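Local coordinates for protein lyase/mutase (Burkholderia cenocepacia, PDB 4LSB) that belongs to the phosphoenolpyruvate phosphomutase family of lyases and mutases, built on a TIM-barrel fold, and binds a magnesium ion, at residues B[96-101]-B[142-147]. Numbering follows the deposited sequence.
Sequences LENGFG and VERIAA. With MG (magnesium ion), chain E.
Arg144, reaching out from helix 138-153, holds the loop after strand 92-95 by its backbone carbonyls. Its NH2 gives a short hydrogen bond to Asn98 O, 2.6 Å away, with the oxygen tilted slightly from the guanidinium plane. NH1 lies 2.9 Å from Gly101 O, a bond that stays in the guanidinium plane and uses a lone pair of the carbonyl; a weak bond from NH1 also runs back to Asn98 O. The side chain of Arg144 kinks about chi3 (52°), bringing the guanidinium edge round to the loop. Arginine suits the place because its fan of N-H groups can serve several carbonyls at once: NH2 also donates to Glu125 O and NH1 to Asp102 O, while Tyr136 adds a cation-pi contact.

The loop is braced from within as well. A type II' turn from Leu96 to Gly99 is closed by Gly99 N on Leu96 O at 2.7 Å; at Gly99 (phi 84°) a CB would press against Asn98 O, so glycine fits. The amide of Asn98 serves both ways: OD1 accepts from Phe100 N, above its carbonyl plane, in an Asx turn, and ND2 donates to Tyr136 OH. Glu97 OE2, an anionic oxygen suited to hard magnesium, binds the ion at 2.1 Å, with three waters and Ser58. Backbone dipoles and the Tyr136 ring would partly offset the charge of Arg144, whose bonds are consistent with an indirect tie, through the neighbour of Glu97, between helix 138-153 and the magnesium-bearing loop.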
loop_
_atom_site.group_PDB
_atom_site.type_symbol
_atom_site.label_atom_id
_atom_site.label_comp_id
_atom_site.label_asym_id
_atom_site.label_seq_id
_atom_site.Cartn_x
_atom_site.Cartn_y
_atom_site.Cartn_z
ATOM N N LEU B 96 4.571 -3.947 -18.478
ATOM C CA LEU B 96 3.482 -3.741 -19.463
ATOM C C LEU B 96 2.947 -5.070 -19.926
ATOM O O LEU B 96 2.439 -5.210 -21.051
ATOM C CB LEU B 96 3.999 -2.952 -20.643
ATOM C CG LEU B 96 4.513 -1.603 -20.241
ATOM C CD1 LEU B 96 5.238 -0.962 -21.412
ATOM C CD2 LEU B 96 3.391 -0.751 -19.662
ATOM N N GLU B 97 3.070 -6.048 -19.035
ATOM C CA GLU B 97 2.498 -7.389 -19.234
ATOM C C GLU B 97 2.882 -7.869 -20.642
ATOM O O GLU B 97 4.038 -7.739 -21.053
ATOM C CB GLU B 97 0.964 -7.314 -19.088
ATOM C CG GLU B 97 0.479 -6.573 -17.850
ATOM C CD GLU B 97 0.294 -7.508 -16.678
ATOM O OE1 GLU B 97 -0.866 -7.708 -16.240
ATOM O OE2 GLU B 97 1.314 -8.042 -16.232
ATOM N N ASN B 98 1.902 -8.367 -21.403
ATOM C CA ASN B 98 2.135 -8.800 -22.798
ATOM C C ASN B 98 1.838 -7.681 -23.822
ATOM O O ASN B 98 1.626 -7.961 -25.012
ATOM C CB ASN B 98 1.285 -10.045 -23.071
ATOM C CG ASN B 98 -0.192 -9.718 -23.177
ATOM O OD1 ASN B 98 -0.696 -8.795 -22.499
ATOM N ND2 ASN B 98 -0.890 -10.430 -24.041
ATOM N N GLY B 99 1.825 -6.419 -23.361
ATOM C CA GLY B 99 1.435 -5.272 -24.215
ATOM C C GLY B 99 -0.090 -5.062 -24.276
ATOM O O GLY B 99 -0.558 -4.203 -25.033
ATOM N N PHE B 100 -0.842 -5.829 -23.467
ATOM C CA PHE B 100 -2.325 -5.692 -23.286
ATOM C C PHE B 100 -3.148 -6.130 -24.510
ATOM O O PHE B 100 -4.265 -5.657 -24.770
ATOM C CB PHE B 100 -2.692 -4.275 -22.796
ATOM C CG PHE B 100 -2.025 -3.926 -21.507
ATOM C CD1 PHE B 100 -2.503 -4.458 -20.320
ATOM C CD2 PHE B 100 -0.886 -3.166 -21.484
ATOM C CE1 PHE B 100 -1.859 -4.200 -19.136
ATOM C CE2 PHE B 100 -0.226 -2.896 -20.291
ATOM C CZ PHE B 100 -0.736 -3.390 -19.108
ATOM N N GLY B 101 -2.583 -7.058 -25.258
ATOM C CA GLY B 101 -3.163 -7.517 -26.490
ATOM C C GLY B 101 -2.162 -8.386 -27.221
ATOM O O GLY B 101 -0.951 -8.382 -26.932
ATOM N N VAL B 142 8.576 -12.493 -31.805
ATOM C CA VAL B 142 9.561 -11.592 -32.388
ATOM C C VAL B 142 8.899 -10.440 -33.121
ATOM O O VAL B 142 9.346 -9.309 -32.999
ATOM C CB VAL B 142 10.477 -12.354 -33.369
ATOM C CG1 VAL B 142 11.442 -11.413 -34.041
ATOM C CG2 VAL B 142 11.275 -13.434 -32.640
ATOM N N GLU B 143 7.851 -10.697 -33.916
ATOM C CA GLU B 143 7.161 -9.576 -34.592
ATOM C C GLU B 143 6.623 -8.565 -33.589
ATOM O O GLU B 143 6.686 -7.318 -33.797
ATOM C CB GLU B 143 5.980 -10.077 -35.415
ATOM C CG GLU B 143 6.120 -9.909 -36.899
ATOM C CD GLU B 143 4.786 -10.164 -37.615
ATOM O OE1 GLU B 143 4.458 -9.381 -38.544
ATOM O OE2 GLU B 143 4.064 -11.122 -37.226
ATOM N N ARG B 144 6.076 -9.117 -32.505
ATOM C CA ARG B 144 5.625 -8.297 -31.372
ATOM C C ARG B 144 6.747 -7.415 -30.807
ATOM O O ARG B 144 6.574 -6.209 -30.640
ATOM C CB ARG B 144 5.026 -9.163 -30.260
ATOM C CG ARG B 144 3.621 -9.688 -30.561
ATOM C CD ARG B 144 3.319 -10.890 -29.688
ATOM N NE ARG B 144 3.570 -10.609 -28.271
ATOM C CZ ARG B 144 2.726 -9.972 -27.469
ATOM N NH1 ARG B 144 1.528 -9.535 -27.916
ATOM N NH2 ARG B 144 3.044 -9.798 -26.213
ATOM N N ILE B 145 7.879 -8.012 -30.462
ATOM C CA ILE B 145 9.010 -7.220 -29.919
ATOM C C ILE B 145 9.527 -6.214 -30.962
ATOM O O ILE B 145 9.866 -5.082 -30.647
ATOM C CB ILE B 145 10.159 -8.131 -29.434
ATOM C CG1 ILE B 145 9.711 -8.925 -28.216
ATOM C CG2 ILE B 145 11.426 -7.321 -29.118
ATOM C CD1 ILE B 145 9.274 -8.108 -27.017
ATOM N N ALA B 146 9.535 -6.607 -32.223
ATOM C CA ALA B 146 9.960 -5.698 -33.280
ATOM C C ALA B 146 9.093 -4.405 -33.348
ATOM O O ALA B 146 9.588 -3.292 -33.570
ATOM C CB ALA B 146 9.928 -6.415 -34.609
ATOM N N ALA B 147 7.812 -4.562 -33.118
ATOM C CA ALA B 147 6.876 -3.446 -33.104
ATOM C C ALA B 147 7.114 -2.592 -31.868
ATOM O O ALA B 147 6.994 -1.364 -31.924
ATOM C CB ALA B 147 5.424 -3.968 -33.134
HETATM MG MG MG E . 1.978 -9.449 -14.848
HETATM O O HOH W 1 1.851 -10.997 -16.383
HETATM O O HOH W 2 4.144 -8.914 -15.791
HETATM O O HOH W 3 2.941 -10.557 -13.447
#